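Long-range contacts in KLLA0E03807p (Kluyveromyces lactis, PDB 3SQI), which probably binds centromeric DNA as the Ndc10 subunit of the inner kinetochore, this chain being its DNA-binding domain: residues L98-Y103 and Y306-R312; L117-S121 and F356-D360. All coordinates share one frame; numbering follows the deposited sequence.

Interaction 1: residues L98-Y103 and Y306-R312; sequences LLEFDY and YIEKMNR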
ATOM      1  N   LEU A  98       6.710   2.395  13.517  1.00 72.52           N
ATOM      2  CA  LEU A  98       5.973   1.348  12.826  1.00 67.74           C
ATOM      3  C   LEU A  98       5.368   0.327  13.794  1.00 71.65           C
ATOM      4  O   LEU A  98       4.172   0.026  13.713  1.00 85.96           O
ATOM      5  CB  LEU A  98       6.899   0.661  11.825  1.00 71.29           C
ATOM      6  CG  LEU A  98       6.382  -0.472  10.948  1.00 78.39           C
ATOM      7  CD1 LEU A  98       4.911  -0.290  10.654  1.00 79.16           C
ATOM      8  CD2 LEU A  98       7.177  -0.554   9.643  1.00 63.72           C
ATOM      9  N   LEU A  99       6.189  -0.206  14.696  1.00 72.63           N
ATOM     10  CA  LEU A  99       5.742  -1.239  15.627  1.00 76.84           C
ATOM     11  C   LEU A  99       4.689  -0.726  16.607  1.00 89.30           C
ATOM     12  O   LEU A  99       3.725  -1.427  16.919  1.00103.78           O
ATOM     13  CB  LEU A  99       6.930  -1.805  16.406  1.00 72.46           C
ATOM     14  CG  LEU A  99       8.063  -2.469  15.615  1.00 70.95           C
ATOM     15  CD1 LEU A  99       9.256  -2.737  16.503  1.00 86.93           C
ATOM     16  CD2 LEU A  99       7.591  -3.753  15.000  1.00 59.69           C
ATOM     17  N   GLU A 100       4.877   0.497  17.095  1.00 74.22           N
ATOM     18  CA  GLU A 100       4.026   1.021  18.156  1.00 89.43           C
ATOM     19  C   GLU A 100       2.693   1.580  17.664  1.00 92.15           C
ATOM     20  O   GLU A 100       1.738   1.689  18.439  1.00 90.51           O
ATOM     21  CB  GLU A 100       4.776   2.089  18.959  1.00111.40           C
ATOM     22  CG  GLU A 100       5.041   3.379  18.193  1.00128.38           C
ATOM     23  CD  GLU A 100       5.934   4.346  18.953  1.00143.41           C
ATOM     24  OE1 GLU A 100       6.449   3.966  20.028  1.00151.52           O
ATOM     25  OE2 GLU A 100       6.122   5.485  18.471  1.00140.93           O
ATOM     26  N   PHE A 101       2.632   1.929  16.378  1.00 93.82           N
ATOM     27  CA  PHE A 101       1.461   2.599  15.815  1.00 71.44           C
ATOM     28  C   PHE A 101       0.191   1.766  15.930  1.00 79.41           C
ATOM     29  O   PHE A 101       0.225   0.544  15.793  1.00 91.02           O
ATOM     30  CB  PHE A 101       1.694   2.973  14.352  1.00 60.74           C
ATOM     31  CG  PHE A 101       0.715   3.982  13.826  1.00 82.88           C
ATOM     32  CD1 PHE A 101      -0.596   3.625  13.560  1.00 91.89           C
ATOM     33  CD2 PHE A 101       1.107   5.291  13.596  1.00 93.65           C
ATOM     34  CE1 PHE A 101      -1.505   4.559  13.079  1.00 90.01           C
ATOM     35  CE2 PHE A 101       0.208   6.230  13.110  1.00 85.49           C
ATOM     36  CZ  PHE A 101      -1.100   5.865  12.856  1.00 87.85           C
ATOM     37  N   ASP A 102      -0.923   2.438  16.201  1.00 85.67           N
ATOM     38  CA  ASP A 102      -2.228   1.795  16.228  1.00 95.55           C
ATOM     39  C   ASP A 102      -3.072   2.371  15.103  1.00104.30           C
ATOM     40  O   ASP A 102      -3.522   3.517  15.176  1.00113.44           O
ATOM     41  CB  ASP A 102      -2.912   2.055  17.571  1.00 97.36           C
ATOM     42  CG  ASP A 102      -3.993   1.043  17.882  1.00116.60           C
ATOM     43  OD1 ASP A 102      -4.318   0.232  16.990  1.00126.40           O
ATOM     44  OD2 ASP A 102      -4.522   1.064  19.016  1.00126.23           O
ATOM     45  N   TYR A 103      -3.296   1.579  14.062  1.00 98.19           N
ATOM     46  CA  TYR A 103      -4.092   2.047  12.934  1.00 85.83           C
ATOM     47  C   TYR A 103      -5.562   2.091  13.320  1.00 78.43           C
ATOM     48  O   TYR A 103      -6.367   2.722  12.644  1.00 81.86           O
ATOM     49  CB  TYR A 103      -3.903   1.140  11.714  1.00 89.80           C
ATOM     50  CG  TYR A 103      -2.804   1.568  10.751  1.00 88.80           C
ATOM     51  CD1 TYR A 103      -3.070   2.471   9.724  1.00 85.95           C
ATOM     52  CD2 TYR A 103      -1.506   1.054  10.856  1.00 80.81           C
ATOM     53  CE1 TYR A 103      -2.082   2.863   8.833  1.00 91.56           C
ATOM     54  CE2 TYR A 103      -0.502   1.447   9.968  1.00 76.67           C
ATOM     55  CZ  TYR A 103      -0.804   2.355   8.956  1.00 96.28           C
ATOM     56  OH  TYR A 103       0.157   2.767   8.056  1.00101.82           O
ATOM     57  N   TYR A 306       6.777  -4.814   7.570  1.00 73.15           N
ATOM     58  CA  TYR A 306       6.518  -3.455   7.101  1.00 63.87           C
ATOM     59  C   TYR A 306       5.295  -3.444   6.217  1.00 70.76           C
ATOM     60  O   TYR A 306       4.377  -2.656   6.417  1.00 81.00           O
ATOM     61  CB  TYR A 306       7.695  -2.935   6.278  1.00 73.24           C
ATOM     62  CG  TYR A 306       8.740  -2.195   7.085  1.00 97.20           C
ATOM     63  CD1 TYR A 306       8.923  -0.828   6.932  1.00102.67           C
ATOM     64  CD2 TYR A 306       9.539  -2.862   7.998  1.00 93.84           C
ATOM     65  CE1 TYR A 306       9.871  -0.147   7.664  1.00 93.60           C
ATOM     66  CE2 TYR A 306      10.494  -2.188   8.733  1.00 94.00           C
ATOM     67  CZ  TYR A 306      10.656  -0.833   8.562  1.00 98.59           C
ATOM     68  OH  TYR A 306      11.604  -0.158   9.296  1.00114.58           O
ATOM     69  N   ILE A 307       5.306  -4.334   5.231  1.00 79.96           N
ATOM     70  CA  ILE A 307       4.289  -4.384   4.185  1.00 62.27           C
ATOM     71  C   ILE A 307       2.925  -4.848   4.699  1.00 66.72           C
ATOM     72  O   ILE A 307       1.895  -4.303   4.311  1.00 73.64           O
ATOM     73  CB  ILE A 307       4.754  -5.293   3.049  1.00 66.71           C
ATOM     74  CG1 ILE A 307       6.105  -4.802   2.513  1.00 77.59           C
ATOM     75  CG2 ILE A 307       3.721  -5.348   1.946  1.00 78.14           C
ATOM     76  CD1 ILE A 307       6.699  -5.670   1.401  1.00 72.89           C
ATOM     77  N   GLU A 308       2.916  -5.847   5.576  1.00 69.02           N
ATOM     78  CA  GLU A 308       1.665  -6.350   6.130  1.00 71.65           C
ATOM     79  C   GLU A 308       1.088  -5.337   7.092  1.00 77.30           C
ATOM     80  O   GLU A 308      -0.128  -5.220   7.220  1.00101.63           O
ATOM     81  CB  GLU A 308       1.879  -7.664   6.872  1.00 86.30           C
ATOM     82  CG  GLU A 308       2.496  -8.762   6.034  1.00117.26           C
ATOM     83  CD  GLU A 308       2.796 -10.007   6.845  1.00136.46           C
ATOM     84  OE1 GLU A 308       3.905 -10.561   6.690  1.00144.73           O
ATOM     85  OE2 GLU A 308       1.926 -10.428   7.637  1.00140.33           O
ATOM     86  N   LYS A 309       1.964  -4.612   7.779  1.00 62.54           N
ATOM     87  CA  LYS A 309       1.518  -3.601   8.731  1.00 78.36           C
ATOM     88  C   LYS A 309       0.947  -2.374   8.030  1.00 76.11           C
ATOM     89  O   LYS A 309      -0.145  -1.920   8.362  1.00 77.01           O
ATOM     90  CB  LYS A 309       2.655  -3.192   9.664  1.00 84.99           C
ATOM     91  CG  LYS A 309       2.340  -1.986  10.528  1.00103.02           C
ATOM     92  CD  LYS A 309       1.306  -2.280  11.607  1.00113.19           C
ATOM     93  CE  LYS A 309       1.145  -1.083  12.544  1.00106.52           C
ATOM     94  NZ  LYS A 309       0.152  -1.334  13.621  1.00108.66           N
ATOM     95  N   MET A 310       1.679  -1.850   7.051  1.00 71.62           N
ATOM     96  CA  MET A 310       1.267  -0.630   6.359  1.00 74.01           C
ATOM     97  C   MET A 310       0.086  -0.834   5.422  1.00 75.46           C
ATOM     98  O   MET A 310      -0.744   0.058   5.258  1.00 89.50           O
ATOM     99  CB  MET A 310       2.449   0.008   5.627  1.00 68.27           C
ATOM    100  CG  MET A 310       3.487   0.595   6.577  1.00 55.63           C
ATOM    101  SD  MET A 310       3.989   2.257   6.094  1.00 95.04           S
ATOM    102  CE  MET A 310       5.433   1.883   5.125  1.00 85.14           C
ATOM    103  N   ASN A 311       0.009  -2.009   4.810  1.00 77.11           N
ATOM    104  CA  ASN A 311      -1.158  -2.372   4.017  1.00 63.85           C
ATOM    105  C   ASN A 311      -2.221  -3.014   4.911  1.00 61.32           C
ATOM    106  O   ASN A 311      -3.338  -3.291   4.473  1.00 68.39           O
ATOM    107  CB  ASN A 311      -0.772  -3.316   2.874  1.00 65.12           C
ATOM    108  CG  ASN A 311       0.133  -2.656   1.841  1.00 63.92           C
ATOM    109  OD1 ASN A 311      -0.321  -2.261   0.769  1.00 61.63           O
ATOM    110  ND2 ASN A 311       1.418  -2.542   2.156  1.00 67.71           N
ATOM    111  N   ARG A 312      -1.852  -3.260   6.163  1.00 64.71           N
ATOM    112  CA  ARG A 312      -2.774  -3.781   7.168  1.00 76.79           C
ATOM    113  C   ARG A 312      -3.553  -5.010   6.722  1.00 85.37           C
ATOM    114  O   ARG A 312      -4.732  -5.148   7.049  1.00 92.58           O
ATOM    115  CB  ARG A 312      -3.754  -2.690   7.589  1.00 80.10           C
ATOM    116  CG  ARG A 312      -3.096  -1.425   8.105  1.00 89.40           C
ATOM    117  CD  ARG A 312      -4.150  -0.375   8.362  1.00 60.40           C
ATOM    118  NE  ARG A 312      -5.152  -0.437   7.314  1.00 60.80           N
ATOM    119  CZ  ARG A 312      -5.014   0.140   6.129  1.00 76.02           C
ATOM    120  NH1 ARG A 312      -3.916   0.840   5.864  1.00 76.36           N
ATOM    121  NH2 ARG A 312      -5.973   0.017   5.218  1.00 68.95           N
TER

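Interaction 2: residues L117-S121 and F356-D360; sequences LWNPS and FPTHD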
ATOM      1  N   LEU A 117     -17.247   6.670  -1.866  1.00 93.25           N
ATOM      2  CA  LEU A 117     -16.662   6.934  -3.179  1.00 89.88           C
ATOM      3  C   LEU A 117     -16.881   5.792  -4.182  1.00 99.57           C
ATOM      4  O   LEU A 117     -16.819   6.005  -5.394  1.00104.15           O
ATOM      5  CB  LEU A 117     -15.183   7.300  -3.065  1.00 72.78           C
ATOM      6  CG  LEU A 117     -14.949   8.805  -2.918  1.00 74.21           C
ATOM      7  CD1 LEU A 117     -13.515   9.187  -3.302  1.00 80.75           C
ATOM      8  CD2 LEU A 117     -15.932   9.545  -3.774  1.00 70.27           C
ATOM      9  N   TRP A 118     -17.139   4.589  -3.675  1.00 83.96           N
ATOM     10  CA  TRP A 118     -17.582   3.485  -4.520  1.00 78.59           C
ATOM     11  C   TRP A 118     -19.042   3.682  -4.933  1.00 97.18           C
ATOM     12  O   TRP A 118     -19.407   3.420  -6.078  1.00 99.54           O
ATOM     13  CB  TRP A 118     -17.422   2.140  -3.802  1.00 96.04           C
ATOM     14  CG  TRP A 118     -16.010   1.622  -3.766  1.00106.84           C
ATOM     15  CD1 TRP A 118     -15.167   1.610  -2.693  1.00114.15           C
ATOM     16  CD2 TRP A 118     -15.284   1.039  -4.853  1.00103.76           C
ATOM     17  NE1 TRP A 118     -13.958   1.060  -3.046  1.00115.25           N
ATOM     18  CE2 TRP A 118     -14.005   0.703  -4.368  1.00108.95           C
ATOM     19  CE3 TRP A 118     -15.589   0.775  -6.190  1.00104.82           C
ATOM     20  CZ2 TRP A 118     -13.034   0.114  -5.173  1.00113.68           C
ATOM     21  CZ3 TRP A 118     -14.626   0.192  -6.987  1.00104.04           C
ATOM     22  CH2 TRP A 118     -13.364  -0.135  -6.477  1.00109.91           C
ATOM     23  N   ASN A 119     -19.868   4.169  -4.009  1.00110.97           N
ATOM     24  CA  ASN A 119     -21.309   4.281  -4.245  1.00102.12           C
ATOM     25  C   ASN A 119     -21.622   5.101  -5.489  1.00102.53           C
ATOM     26  O   ASN A 119     -21.346   6.302  -5.541  1.00 94.95           O
ATOM     27  CB  ASN A 119     -21.995   4.884  -3.015  1.00 98.02           C
ATOM     28  CG  ASN A 119     -23.488   5.095  -3.208  1.00108.88           C
ATOM     29  OD1 ASN A 119     -24.103   4.562  -4.135  1.00114.57           O
ATOM     30  ND2 ASN A 119     -24.081   5.875  -2.313  1.00123.34           N
ATOM     31  N   PRO A 120     -22.226   4.446  -6.492  1.00109.19           N
ATOM     32  CA  PRO A 120     -22.444   5.025  -7.817  1.00 97.70           C
ATOM     33  C   PRO A 120     -23.472   6.139  -7.790  1.00110.79           C
ATOM     34  O   PRO A 120     -23.400   7.044  -8.623  1.00119.32           O
ATOM     35  CB  PRO A 120     -22.956   3.837  -8.626  1.00 93.20           C
ATOM     36  CG  PRO A 120     -23.589   2.954  -7.627  1.00 98.88           C
ATOM     37  CD  PRO A 120     -22.738   3.068  -6.412  1.00103.71           C
ATOM     38  N   SER A 121     -24.415   6.083  -6.855  1.00117.02           N
ATOM     39  CA  SER A 121     -25.395   7.157  -6.754  1.00130.84           C
ATOM     40  C   SER A 121     -25.195   7.990  -5.491  1.00129.69           C
ATOM     41  O   SER A 121     -25.529   7.570  -4.383  1.00123.94           O
ATOM     42  CB  SER A 121     -26.824   6.603  -6.826  1.00125.35           C
ATOM     43  OG  SER A 121     -26.967   5.431  -6.041  1.00120.93           O
ATOM     44  N   PHE A 356     -23.394  -2.588  -5.407  1.00 85.19           N
ATOM     45  CA  PHE A 356     -23.685  -1.512  -6.348  1.00 93.09           C
ATOM     46  C   PHE A 356     -23.864  -2.025  -7.782  1.00 94.61           C
ATOM     47  O   PHE A 356     -23.009  -1.792  -8.639  1.00 98.62           O
ATOM     48  CB  PHE A 356     -22.544  -0.494  -6.351  1.00 79.66           C
ATOM     49  CG  PHE A 356     -22.250   0.101  -5.013  1.00 94.46           C
ATOM     50  CD1 PHE A 356     -23.201   0.858  -4.351  1.00103.20           C
ATOM     51  CD2 PHE A 356     -21.003  -0.063  -4.430  1.00100.49           C
ATOM     52  CE1 PHE A 356     -22.920   1.425  -3.122  1.00105.14           C
ATOM     53  CE2 PHE A 356     -20.712   0.498  -3.199  1.00 84.36           C
ATOM     54  CZ  PHE A 356     -21.673   1.241  -2.542  1.00 97.54           C
ATOM     55  N   PRO A 357     -24.991  -2.696  -8.058  1.00 89.15           N
ATOM     56  CA  PRO A 357     -25.226  -3.211  -9.410  1.00 97.69           C
ATOM     57  C   PRO A 357     -25.396  -2.068 -10.409  1.00109.37           C
ATOM     58  O   PRO A 357     -25.355  -2.280 -11.623  1.00124.58           O
ATOM     59  CB  PRO A 357     -26.522  -4.011  -9.255  1.00 90.87           C
ATOM     60  CG  PRO A 357     -27.211  -3.390  -8.100  1.00 83.49           C
ATOM     61  CD  PRO A 357     -26.124  -2.974  -7.159  1.00 86.89           C
ATOM     62  N   THR A 358     -25.584  -0.863  -9.884  1.00 98.82           N
ATOM     63  CA  THR A 358     -25.794   0.321 -10.709  1.00105.98           C
ATOM     64  C   THR A 358     -24.476   0.945 -11.171  1.00 96.23           C
ATOM     65  O   THR A 358     -24.467   1.983 -11.833  1.00 97.22           O
ATOM     66  CB  THR A 358     -26.611   1.388  -9.946  1.00115.77           C
ATOM     67  OG1 THR A 358     -25.975   1.675  -8.693  1.00118.06           O
ATOM     68  CG2 THR A 358     -28.024   0.887  -9.677  1.00109.34           C
ATOM     69  N   HIS A 359     -23.365   0.315 -10.812  1.00 89.75           N
ATOM     70  CA  HIS A 359     -22.048   0.879 -11.091  1.00 90.38           C
ATOM     71  C   HIS A 359     -21.733   0.918 -12.591  1.00 87.63           C
ATOM     72  O   HIS A 359     -22.095   0.005 -13.330  1.00 97.00           O
ATOM     73  CB  HIS A 359     -20.973   0.101 -10.333  1.00 92.06           C
ATOM     74  CG  HIS A 359     -19.657   0.808 -10.251  1.00 99.62           C
ATOM     75  ND1 HIS A 359     -18.885   1.075 -11.361  1.00105.37           N
ATOM     76  CD2 HIS A 359     -18.971   1.295  -9.191  1.00 94.55           C
ATOM     77  CE1 HIS A 359     -17.782   1.699 -10.989  1.00 93.98           C
ATOM     78  NE2 HIS A 359     -17.812   1.848  -9.677  1.00 91.95           N
ATOM     79  N   ASP A 360     -21.053   1.978 -13.024  1.00 90.33           N
ATOM     80  CA  ASP A 360     -20.718   2.178 -14.433  1.00 97.25           C
ATOM     81  C   ASP A 360     -20.101   0.942 -15.066  1.00100.97           C
ATOM     82  O   ASP A 360     -20.384   0.614 -16.220  1.00117.70           O
ATOM     83  CB  ASP A 360     -19.740   3.345 -14.606  1.00109.17           C
ATOM     84  CG  ASP A 360     -20.368   4.699 -14.320  1.00115.13           C
ATOM     85  OD1 ASP A 360     -21.607   4.771 -14.139  1.00113.37           O
ATOM     86  OD2 ASP A 360     -19.609   5.694 -14.291  1.00116.24           O
TER

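Interaction 1: residues L98-Y103 and Y306-R312
The Tyr-103 ring is enclosed on both faces. Arg-312 covers one with its CD, 3.6 Å from the centre of the Tyr-103 ring and displaced toward the rim, a CH-pi contact. Phe-101 of the same segment reaches the opposite face with CE1. Lys-309 CE comes to the edge of the Tyr-103 ring, in its plane. The arginine chain bends at chi3 (-39°), just past the CD that lies over the ring, and its guanidinium is turned oblique to the Tyr-103 ring, with 43° between their planes. A second ring, that of Tyr-306, takes Leu-98 CD2 almost over the centre of one face, 13° off the ring normal. Leu-98 gets there with CG anti to the backbone N, pointing its branches across to helix 304-310. CD1, its other branch, lies 4.4 Å from Met-310 CG. The one polar link between the segments is a hydrogen bond of 2.9 Å from Lys-309 NZ to Phe-101 O. Helix 82-100 has just ended there, and the donor stands above the carbonyl plane. The lysine aliphatic chain runs between Leu-98 and Tyr-103, while its ammonium holds the loop backbone.

The contact joins the C-terminal end of helix 82-100 and the loop after it to helix 304-310 and the residues that follow it. Asn-311, which points away from the contact, bonds to Val-186 and Val-188, at and just after strand 185-187. Phe-101 meets Trp-275 edge-to-face, and Met-310 touches Phe-278, so the loop between helices 265-269 and 304-310 also borders the junction.

Interaction 2: residues L117-S121 and F356-D360
An Asx turn follows helix 107-118 directly, and it packs against a type I beta turn that follows helix 332-355. In the Asx turn, Asn-119 OD1 accepts from Ser-121 N at 3.1 Å, with the donor above the carbonyl plane. The beta turn runs from Phe-356 to His-359 and is closed by His-359 N bonding to Phe-356 O at 3.0 Å.

Phe-356 is the main aromatic group of the contact. Its CG is anti to the carbonyl carbon (chi1 -57°), and the ring reaches across to the chain leaving helix 107-118. Asn-119 CA sits over one face, 3.7 Å from the centre of the Phe-356 ring, in a CH-pi contact. The Asn-119 amide is nearly parallel to this ring, 11° between planes, and its OD1 is 3.5 Å from Phe-356 CE1. Trp-118 comes in with CB, 3.7 Å from Phe-356 CE2. An alanine in place of Phe-356 would probably leave a gap beside Trp-118 CB and Pro-120 and strip Asn-119 CA of its aromatic cover.

Pro-120 lies beside Phe-356 and the end of the turn, with CB 4.0 Å from His-359 CA. His-359 brings NE2 to the edge of the Trp-118 indole and CD2 to within 3.8 Å of Trp-118 O. The ring nitrogens Trp-118 NE1 and His-359 ND1 have partners outside the two segments: Phe-195 O and Ile-361 N.

Helices 133-149 and 198-210 touch both Trp-118 and His-359. Beside them the C-terminal ends of helices 107-118 and 332-355 meet, through an Asx turn packed on a type I beta turn.

Interactions 1 and 2 use consecutive helices, 82-100 and 107-118. Each joins the C-terminal end of its helix to a part of the chain more than 200 residues further on. The segments alternate along the sequence, so the two connections cross. Their centres are about 30 Å apart and their nearest atoms about 12 Å, with no touch. The centre of interaction 1 is about 11 Å from the centre of the chain, that of interaction 2 about 24 Å. Neither reaches the bound nucleic acid: the nearest atoms are about 19 Å away for interaction 1 and about 13 Å for interaction 2. Both are structural packing.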